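Local coordinates for protein polymerase cofactor VP35 (Reston ebolavirus, PDB 3L2A) that helps the virus evade the host interferon response, probably through RNA binding, and serves as a cofactor of the viral polymerase, at residues K11-I16 and N43-I48; T26-L31 and C64-I69; H49-A54 and K71-F76. All blocks are in the same frame, centred on the assembly; numbering follows the deposited sequence.

Interaction 1: K11-I16 and N43-I48; sequences KDLKEI and NLLDTI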
loop_
_atom_site.group_PDB
_atom_site.type_symbol
_atom_site.label_atom_id
_atom_site.label_comp_id
_atom_site.label_asym_id
_atom_site.label_seq_id
_atom_site.Cartn_x
_atom_site.Cartn_y
_atom_site.Cartn_z
ATOM N N LYS A 11 8.489 -10.811 -3.502
ATOM C CA LYS A 11 7.536 -11.588 -4.301
ATOM C C LYS A 11 6.689 -12.467 -3.377
ATOM O O LYS A 11 5.473 -12.513 -3.506
ATOM C CB LYS A 11 8.296 -12.445 -5.328
ATOM C CG LYS A 11 7.416 -13.334 -6.193
ATOM C CD LYS A 11 8.263 -14.287 -7.051
ATOM C CE LYS A 11 7.379 -15.273 -7.788
ATOM N NZ LYS A 11 6.443 -14.575 -8.745
ATOM N N ASP A 12 7.340 -13.160 -2.444
ATOM C CA ASP A 12 6.609 -14.061 -1.544
ATOM C C ASP A 12 5.720 -13.319 -0.548
ATOM O O ASP A 12 4.605 -13.782 -0.228
ATOM C CB ASP A 12 7.570 -15.017 -0.825
ATOM C CG ASP A 12 8.121 -16.092 -1.749
ATOM O OD1 ASP A 12 7.707 -16.158 -2.940
ATOM O OD2 ASP A 12 8.956 -16.893 -1.278
ATOM N N LEU A 13 6.186 -12.169 -0.053
ATOM C CA LEU A 13 5.331 -11.367 0.835
ATOM C C LEU A 13 4.084 -10.838 0.131
ATOM O O LEU A 13 2.985 -10.880 0.691
ATOM C CB LEU A 13 6.130 -10.232 1.490
ATOM C CG LEU A 13 5.355 -9.469 2.549
ATOM C CD1 LEU A 13 4.898 -10.360 3.709
ATOM C CD2 LEU A 13 6.272 -8.355 3.032
ATOM N N LYS A 14 4.249 -10.338 -1.097
ATOM C CA LYS A 14 3.114 -9.900 -1.912
ATOM C C LYS A 14 2.104 -11.043 -2.047
ATOM O O LYS A 14 0.899 -10.849 -1.880
ATOM C CB LYS A 14 3.592 -9.423 -3.274
ATOM C CG LYS A 14 2.444 -8.992 -4.191
ATOM C CD LYS A 14 2.923 -8.727 -5.587
ATOM C CE LYS A 14 1.744 -8.539 -6.518
ATOM N NZ LYS A 14 2.168 -7.860 -7.777
ATOM N N GLU A 15 2.598 -12.251 -2.328
ATOM C CA GLU A 15 1.733 -13.402 -2.534
ATOM C C GLU A 15 0.966 -13.745 -1.278
ATOM O O GLU A 15 -0.247 -13.959 -1.341
ATOM C CB GLU A 15 2.556 -14.595 -3.023
ATOM C CG GLU A 15 3.051 -14.419 -4.445
ATOM C CD GLU A 15 3.933 -15.587 -4.918
ATOM O OE1 GLU A 15 4.257 -16.469 -4.087
ATOM O OE2 GLU A 15 4.282 -15.621 -6.129
ATOM N N ILE A 16 1.641 -13.757 -0.125
ATOM C CA ILE A 16 0.954 -13.971 1.163
ATOM C C ILE A 16 -0.150 -12.921 1.392
ATOM O O ILE A 16 -1.267 -13.241 1.824
ATOM C CB ILE A 16 1.955 -13.922 2.350
ATOM C CG1 ILE A 16 2.802 -15.205 2.368
ATOM C CG2 ILE A 16 1.236 -13.734 3.694
ATOM C CD1 ILE A 16 3.986 -15.144 3.321
ATOM N N ASN A 43 15.130 -2.677 3.154
ATOM C CA ASN A 43 15.487 -3.900 3.874
ATOM C C ASN A 43 14.606 -4.148 5.103
ATOM O O ASN A 43 15.087 -4.583 6.160
ATOM C CB ASN A 43 16.987 -3.929 4.216
ATOM C CG ASN A 43 17.849 -3.855 2.979
ATOM O OD1 ASN A 43 17.688 -4.652 2.047
ATOM N ND2 ASN A 43 18.757 -2.877 2.940
ATOM N N LEU A 44 13.304 -3.924 4.925
ATOM C CA LEU A 44 12.322 -4.039 6.028
ATOM C C LEU A 44 11.232 -5.081 5.767
ATOM O O LEU A 44 10.224 -5.094 6.476
ATOM C CB LEU A 44 11.695 -2.650 6.291
ATOM C CG LEU A 44 12.675 -1.676 6.976
ATOM C CD1 LEU A 44 12.089 -0.299 6.978
ATOM C CD2 LEU A 44 12.921 -2.121 8.440
ATOM N N LEU A 45 11.397 -5.944 4.760
ATOM C CA LEU A 45 10.332 -6.916 4.470
ATOM C C LEU A 45 9.991 -7.814 5.640
ATOM O O LEU A 45 8.835 -8.205 5.810
ATOM C CB LEU A 45 10.706 -7.807 3.285
ATOM C CG LEU A 45 10.717 -7.052 1.950
ATOM C CD1 LEU A 45 11.429 -7.939 0.899
ATOM C CD2 LEU A 45 9.294 -6.701 1.507
ATOM N N ASP A 46 11.008 -8.200 6.408
ATOM C CA ASP A 46 10.741 -9.127 7.514
ATOM C C ASP A 46 10.092 -8.450 8.709
ATOM O O ASP A 46 9.315 -9.080 9.444
ATOM C CB ASP A 46 12.049 -9.839 7.878
ATOM C CG ASP A 46 12.540 -10.685 6.731
ATOM O OD1 ASP A 46 11.722 -11.470 6.216
ATOM O OD2 ASP A 46 13.716 -10.569 6.359
ATOM N N THR A 47 10.392 -7.167 8.898
ATOM C CA THR A 47 9.664 -6.377 9.899
ATOM C C THR A 47 8.187 -6.229 9.504
ATOM O O THR A 47 7.291 -6.410 10.315
ATOM C CB THR A 47 10.313 -4.999 10.019
ATOM O OG1 THR A 47 11.673 -5.153 10.474
ATOM C CG2 THR A 47 9.581 -4.130 11.023
ATOM N N ILE A 48 7.959 -5.878 8.250
ATOM C CA ILE A 48 6.590 -5.743 7.722
ATOM C C ILE A 48 5.815 -7.077 7.834
ATOM O O ILE A 48 4.678 -7.121 8.273
ATOM C CB ILE A 48 6.675 -5.260 6.275
ATOM C CG1 ILE A 48 7.168 -3.813 6.245
ATOM C CG2 ILE A 48 5.316 -5.398 5.568
ATOM C CD1 ILE A 48 7.632 -3.343 4.822
#
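No ring, carboxylate or amide takes part where L13 meets L45 and I48, so the contact has no faces or edges to assign. It is made by methyl groups. One branch of L13, CD2, does the touching and meets two residues of the other helix. L13 CD2 lies 3.8 Å from L45 CD2. L13 CD2 is also 4.0 Å from I48 CG2. Seen from L13 CD2, the two partners lie nearly at right angles. The backbone carbonyl comes close as well, with L45 O 3.8 Å from L13 CD2.

L13 reaches across because CG stands anti to its backbone nitrogen (chi1 -173°), which carries the branch away from helix 10-19. L45 and I48 are three positions apart, on the same side of helix 45-57. The side chains of L13 and L45 meet at a slant. The nearest CA atoms, those of L13 and L45, are 7.6 Å apart.

L44 is the N-cap of helix 45-57, and I48 N bonds to L44 O at 3.0 Å. The contact therefore falls on the first turn of that helix. On the far side of helix 10-19, K11 NZ and E15 OE2 form a salt bridge of 3.6 Å. L13 also packs on C36 and H49, and I48 on I35 and F76. This places the contact inside the helical part of the interferon inhibitory domain, where helices 10-19, 27-41 and 45-57 come together.

Between the two segments the contact buries 126 Å². The side-chain contacts are apolar, so dispersion and the burial of methyl groups probably account for most of the attraction here. A single methyl, L13 CD2, carries it by touching both L45 CD2 and I48 CG2.

Interaction 2: T26-L31 and C64-I69; sequences TAFHQL and CALIQI
The apolar contacts centre on L66, which meets both F28 and L31. F28 comes with the edge of its ring. F28 CD1 is 4.0 Å from L66 CD1, close to the ring plane. The next edge atom, F28 CE1, is 4.2 Å from I67 CG1. The same methyl, L66 CD1, lies 4.0 Å from the backbone atom F28 O. One turn on, L31 CD2 sits 3.9 Å from L66 CB, and the two leucines run alongside each other in opposite directions. L31 gets there with CG anti to the backbone nitrogen (chi1 -174°). The axes of the short helical segments 27-31 and 64-69 approach to 10.7 Å, with their N-to-C directions 43° apart.

The polar interactions lie within 26-31. T26 is the N-cap of helix 27-41 and forms a capping box with H29. T26 OG1 and H29 ND1 share a hydrogen bond of 2.7 Å. T26 N gives a weak bond to H29 ND1, and F28 N gives a weak one to T26 OG1 at 3.2 Å. The H29 ring also meets Y18 edge to face.

I129, at the end of the chain, touches A27, F28 and I67, while V114 of the sheet touches L31. The contact thus sits where the helices meet the sheet part of the domain.

The box gives T26 N and F28 N weak acceptors, and the shorter OG1-ND1 bond ties the T26 and H29 side chains together at the helix start. Between the two segments the side-chain contacts are apolar, F28 against L66 and I67, L31 against L66.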
loop_
_atom_site.group_PDB
_atom_site.type_symbol
_atom_site.label_atom_id
_atom_site.label_comp_id
_atom_site.label_asym_id
_atom_site.label_seq_id
_atom_site.Cartn_x
_atom_site.Cartn_y
_atom_site.Cartn_z
ATOM N N THR A 26 -7.907 -3.735 -6.034
ATOM C CA THR A 26 -8.482 -2.885 -4.984
ATOM C C THR A 26 -7.409 -1.969 -4.437
ATOM O O THR A 26 -6.231 -2.170 -4.718
ATOM C CB THR A 26 -9.075 -3.705 -3.815
ATOM O OG1 THR A 26 -8.013 -4.268 -3.003
ATOM C CG2 THR A 26 -9.965 -4.816 -4.378
ATOM N N ALA A 27 -7.817 -0.999 -3.622
ATOM C CA ALA A 27 -6.881 -0.050 -3.056
ATOM C C ALA A 27 -5.889 -0.796 -2.140
ATOM O O ALA A 27 -4.745 -0.381 -1.978
ATOM C CB ALA A 27 -7.623 1.066 -2.293
ATOM N N PHE A 28 -6.337 -1.913 -1.570
ATOM C CA PHE A 28 -5.457 -2.717 -0.703
ATOM C C PHE A 28 -4.453 -3.534 -1.489
ATOM O O PHE A 28 -3.319 -3.751 -1.013
ATOM C CB PHE A 28 -6.293 -3.580 0.245
ATOM C CG PHE A 28 -6.975 -2.765 1.292
ATOM C CD1 PHE A 28 -6.270 -2.316 2.409
ATOM C CD2 PHE A 28 -8.306 -2.367 1.119
ATOM C CE1 PHE A 28 -6.876 -1.516 3.392
ATOM C CE2 PHE A 28 -8.921 -1.562 2.071
ATOM C CZ PHE A 28 -8.225 -1.127 3.207
ATOM N N HIS A 29 -4.842 -3.992 -2.679
ATOM C CA HIS A 29 -3.855 -4.609 -3.577
ATOM C C HIS A 29 -2.777 -3.599 -3.921
ATOM O O HIS A 29 -1.587 -3.919 -3.879
ATOM C CB HIS A 29 -4.529 -5.124 -4.828
ATOM C CG HIS A 29 -5.366 -6.342 -4.580
ATOM N ND1 HIS A 29 -6.702 -6.272 -4.254
ATOM C CD2 HIS A 29 -5.057 -7.657 -4.633
ATOM C CE1 HIS A 29 -7.181 -7.498 -4.108
ATOM N NE2 HIS A 29 -6.197 -8.358 -4.318
ATOM N N GLN A 30 -3.189 -2.364 -4.219
ATOM C CA GLN A 30 -2.207 -1.321 -4.526
ATOM C C GLN A 30 -1.326 -1.048 -3.303
ATOM O O GLN A 30 -0.087 -0.902 -3.425
ATOM C CB GLN A 30 -2.874 -0.033 -5.018
ATOM C CG GLN A 30 -1.871 1.009 -5.464
ATOM C CD GLN A 30 -1.040 0.565 -6.653
ATOM O OE1 GLN A 30 0.192 0.445 -6.561
ATOM N NE2 GLN A 30 -1.703 0.301 -7.766
ATOM N N LEU A 31 -1.954 -1.021 -2.122
ATOM C CA LEU A 31 -1.194 -0.832 -0.870
ATOM C C LEU A 31 -0.168 -1.919 -0.622
ATOM O O LEU A 31 0.942 -1.606 -0.194
ATOM C CB LEU A 31 -2.134 -0.658 0.324
ATOM C CG LEU A 31 -1.449 -0.311 1.654
ATOM C CD1 LEU A 31 -0.512 0.912 1.611
ATOM C CD2 LEU A 31 -2.501 -0.170 2.719
ATOM N N CYS A 64 -7.105 -4.333 7.684
ATOM C CA CYS A 64 -6.728 -3.646 8.897
ATOM C C CYS A 64 -5.254 -3.852 9.190
ATOM O O CYS A 64 -4.567 -2.895 9.569
ATOM C CB CYS A 64 -7.596 -4.099 10.067
ATOM S SG CYS A 64 -7.197 -3.246 11.601
ATOM N N ALA A 65 -4.762 -5.084 8.992
ATOM C CA ALA A 65 -3.337 -5.392 9.207
ATOM C C ALA A 65 -2.428 -4.491 8.351
ATOM O O ALA A 65 -1.396 -3.989 8.819
ATOM C CB ALA A 65 -3.074 -6.902 8.944
ATOM N N LEU A 66 -2.844 -4.238 7.107
ATOM C CA LEU A 66 -2.077 -3.365 6.223
ATOM C C LEU A 66 -2.112 -1.931 6.704
ATOM O O LEU A 66 -1.101 -1.232 6.667
ATOM C CB LEU A 66 -2.610 -3.466 4.807
ATOM C CG LEU A 66 -2.387 -4.820 4.108
ATOM C CD1 LEU A 66 -3.216 -4.868 2.841
ATOM C CD2 LEU A 66 -0.888 -5.037 3.784
ATOM N N ILE A 67 -3.281 -1.468 7.132
ATOM C CA ILE A 67 -3.335 -0.130 7.733
ATOM C C ILE A 67 -2.389 -0.030 8.934
ATOM O O ILE A 67 -1.632 0.928 9.075
ATOM C CB ILE A 67 -4.779 0.236 8.144
ATOM C CG1 ILE A 67 -5.658 0.393 6.898
ATOM C CG2 ILE A 67 -4.808 1.519 9.012
ATOM C CD1 ILE A 67 -7.147 0.604 7.217
ATOM N N GLN A 68 -2.405 -1.053 9.783
ATOM C CA GLN A 68 -1.575 -1.026 10.976
ATOM C C GLN A 68 -0.092 -0.991 10.631
ATOM O O GLN A 68 0.681 -0.297 11.299
ATOM C CB GLN A 68 -1.950 -2.185 11.904
ATOM C CG GLN A 68 -3.392 -2.081 12.442
ATOM C CD GLN A 68 -3.691 -0.838 13.271
ATOM O OE1 GLN A 68 -3.925 0.253 12.739
ATOM N NE2 GLN A 68 -3.772 -1.016 14.584
ATOM N N ILE A 69 0.306 -1.717 9.590
ATOM C CA ILE A 69 1.698 -1.651 9.102
ATOM C C ILE A 69 2.089 -0.217 8.829
ATOM O O ILE A 69 3.156 0.240 9.273
ATOM C CB ILE A 69 1.948 -2.544 7.855
ATOM C CG1 ILE A 69 1.922 -4.031 8.255
ATOM C CG2 ILE A 69 3.277 -2.149 7.136
ATOM C CD1 ILE A 69 1.652 -5.028 7.079
#

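Interaction 3: H49-A54 and K71-F76; sequences HAEFQA and KRVPIF. With ACY (acetic acid), chain C.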
loop_
_atom_site.group_PDB
_atom_site.type_symbol
_atom_site.label_atom_id
_atom_site.label_comp_id
_atom_site.label_asym_id
_atom_site.label_seq_id
_atom_site.Cartn_x
_atom_site.Cartn_y
_atom_site.Cartn_z
ATOM N N HIS A 49 6.474 -8.163 7.469
ATOM C CA HIS A 49 5.871 -9.492 7.548
ATOM C C HIS A 49 5.502 -9.822 8.991
ATOM O O HIS A 49 4.423 -10.344 9.248
ATOM C CB HIS A 49 6.835 -10.514 6.925
ATOM C CG HIS A 49 6.325 -11.927 6.931
ATOM N ND1 HIS A 49 7.166 -13.010 7.078
ATOM C CD2 HIS A 49 5.080 -12.436 6.768
ATOM C CE1 HIS A 49 6.459 -14.127 7.030
ATOM N NE2 HIS A 49 5.187 -13.807 6.858
ATOM N N ALA A 50 6.395 -9.484 9.920
ATOM C CA ALA A 50 6.177 -9.763 11.353
ATOM C C ALA A 50 4.952 -9.011 11.843
ATOM O O ALA A 50 4.127 -9.538 12.561
ATOM C CB ALA A 50 7.406 -9.326 12.156
ATOM N N GLU A 51 4.868 -7.739 11.462
ATOM C CA GLU A 51 3.718 -6.921 11.881
ATOM C C GLU A 51 2.408 -7.411 11.250
ATOM O O GLU A 51 1.336 -7.389 11.885
ATOM C CB GLU A 51 4.001 -5.468 11.525
ATOM C CG GLU A 51 5.042 -4.881 12.442
ATOM C CD GLU A 51 4.523 -4.640 13.843
ATOM O OE1 GLU A 51 3.314 -4.852 14.094
ATOM O OE2 GLU A 51 5.336 -4.227 14.692
ATOM N N PHE A 52 2.489 -7.834 9.997
ATOM C CA PHE A 52 1.316 -8.388 9.303
ATOM C C PHE A 52 0.821 -9.599 10.085
ATOM O O PHE A 52 -0.345 -9.707 10.417
ATOM C CB PHE A 52 1.680 -8.792 7.878
ATOM C CG PHE A 52 0.496 -9.213 7.049
ATOM C CD1 PHE A 52 -0.476 -8.272 6.701
ATOM C CD2 PHE A 52 0.361 -10.533 6.609
ATOM C CE1 PHE A 52 -1.578 -8.645 5.904
ATOM C CE2 PHE A 52 -0.735 -10.919 5.819
ATOM C CZ PHE A 52 -1.697 -9.967 5.453
ATOM N N GLN A 53 1.721 -10.535 10.375
ATOM C CA GLN A 53 1.347 -11.733 11.114
ATOM C C GLN A 53 0.787 -11.423 12.499
ATOM O O GLN A 53 -0.183 -12.058 12.949
ATOM C CB GLN A 53 2.585 -12.599 11.305
ATOM C CG GLN A 53 2.942 -13.487 10.151
ATOM C CD GLN A 53 3.747 -14.729 10.652
ATOM O OE1 GLN A 53 4.705 -14.577 11.374
ATOM N NE2 GLN A 53 3.303 -15.938 10.299
ATOM N N ALA A 54 1.429 -10.496 13.203
ATOM C CA ALA A 54 1.018 -10.158 14.560
ATOM C C ALA A 54 -0.366 -9.534 14.542
ATOM O O ALA A 54 -1.149 -9.773 15.450
ATOM C CB ALA A 54 2.011 -9.235 15.217
ATOM N N LYS A 71 1.046 2.475 10.025
ATOM C CA LYS A 71 1.075 3.239 11.277
ATOM C C LYS A 71 2.192 2.819 12.245
ATOM O O LYS A 71 2.697 3.641 13.025
ATOM C CB LYS A 71 -0.286 3.090 11.970
ATOM C CG LYS A 71 -1.409 3.828 11.222
ATOM C CD LYS A 71 -2.799 3.333 11.618
ATOM C CE LYS A 71 -3.125 3.563 13.081
ATOM N NZ LYS A 71 -4.410 2.847 13.439
ATOM N N ARG A 72 2.565 1.548 12.221
ATOM C CA ARG A 72 3.504 1.051 13.223
ATOM C C ARG A 72 4.948 1.168 12.752
ATOM O O ARG A 72 5.828 1.517 13.536
ATOM C CB ARG A 72 3.170 -0.389 13.617
ATOM C CG ARG A 72 1.815 -0.522 14.286
ATOM C CD ARG A 72 1.534 -1.939 14.749
ATOM N NE ARG A 72 0.169 -2.044 15.262
ATOM C CZ ARG A 72 -0.551 -3.159 15.293
ATOM N NH1 ARG A 72 -0.055 -4.307 14.849
ATOM N NH2 ARG A 72 -1.779 -3.121 15.784
ATOM N N VAL A 73 5.175 0.896 11.469
ATOM C CA VAL A 73 6.522 0.733 10.948
ATOM C C VAL A 73 7.048 2.094 10.491
ATOM O O VAL A 73 6.482 2.676 9.561
ATOM C CB VAL A 73 6.550 -0.314 9.804
ATOM C CG1 VAL A 73 7.968 -0.538 9.324
ATOM C CG2 VAL A 73 5.930 -1.658 10.267
ATOM N N PRO A 74 8.108 2.620 11.149
ATOM C CA PRO A 74 8.568 3.989 10.917
ATOM C C PRO A 74 8.814 4.425 9.496
ATOM O O PRO A 74 8.645 5.622 9.195
ATOM C CB PRO A 74 9.904 4.037 11.675
ATOM C CG PRO A 74 9.712 3.163 12.797
ATOM C CD PRO A 74 8.874 1.990 12.253
ATOM N N ILE A 75 9.248 3.504 8.636
ATOM C CA ILE A 75 9.571 3.861 7.241
ATOM C C ILE A 75 8.404 4.529 6.519
ATOM O O ILE A 75 8.624 5.349 5.645
ATOM C CB ILE A 75 10.085 2.636 6.405
ATOM C CG1 ILE A 75 10.780 3.087 5.112
ATOM C CG2 ILE A 75 8.975 1.598 6.121
ATOM C CD1 ILE A 75 12.079 3.820 5.359
ATOM N N PHE A 76 7.178 4.203 6.921
ATOM C CA PHE A 76 5.983 4.725 6.251
ATOM C C PHE A 76 5.642 6.134 6.662
ATOM O O PHE A 76 4.781 6.762 6.068
ATOM C CB PHE A 76 4.803 3.746 6.377
ATOM C CG PHE A 76 5.082 2.450 5.713
ATOM C CD1 PHE A 76 5.146 2.381 4.324
ATOM C CD2 PHE A 76 5.338 1.297 6.469
ATOM C CE1 PHE A 76 5.431 1.186 3.680
ATOM C CE2 PHE A 76 5.632 0.100 5.827
ATOM C CZ PHE A 76 5.678 0.040 4.451
HETATM C C ACY C . 1.978 -14.411 7.101
HETATM O O ACY C . 2.448 -13.268 6.950
HETATM O OXT ACY C . 2.678 -15.453 7.026
HETATM C CH3 ACY C . 0.501 -14.468 7.382
#
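The bend of E51 at its second torsion (chi2 -72°) brings its carboxylate up to R72, whose chain, extended from CG to NE, carries the guanidinium edge to OE1. They form a weak salt bridge at the partly exposed edge of the helical bundle, between helix 45-57 and the end of helix 62-72. R72 NH1 gives E51 OE1 a weak hydrogen bond of 3.5 Å that is nearly straight. OE1 lies in the guanidinium plane, at its edge. The carboxylate plane is turned 60° from it. R72 CD is equally close to E51 OE1, at 3.5 Å. R72 was modelled in two conformers, so this weak pairing is doubtful.

V73 is the first residue to leave the helix. Its carbonyl accepts from the next turn, with F76 N 3.1 Å from V73 O. F76 then packs on I35 and I38 of helix 27-41.

On another side of helix 45-57, a bound acetic acid molecule, probably from the crystallisation liquor, accepts a bond from H49. H49 NE2 to its OXT is 3.0 Å, at 166°. The exact placing of this molecule is doubtful.

Nearer its backbone, the E51 chain passes V73 in the opposite direction, with E51 CG 4.0 Å from V73 CG2.

From the N terminus, helix 10-19 comes first, and interaction 1 brings helix 45-57 back to it, closing a loop that holds helix 27-41. Interaction 2 starts on that helix and closes on helix 62-72, so it crosses interaction 1. Interaction 3 joins helix 45-57 to the end of helix 62-72 and the turn into helix 75-78. It also crosses interaction 2, but follows interaction 1 in series. Helix 45-57 serves interactions 1 and 3, and helix 62-72 serves 2 and 3. I69 links all three, packing on F52 and F76 and against the backbone of I48. Together the contacts tie the helices into one bundle, and interaction 2 lies beside the sheet.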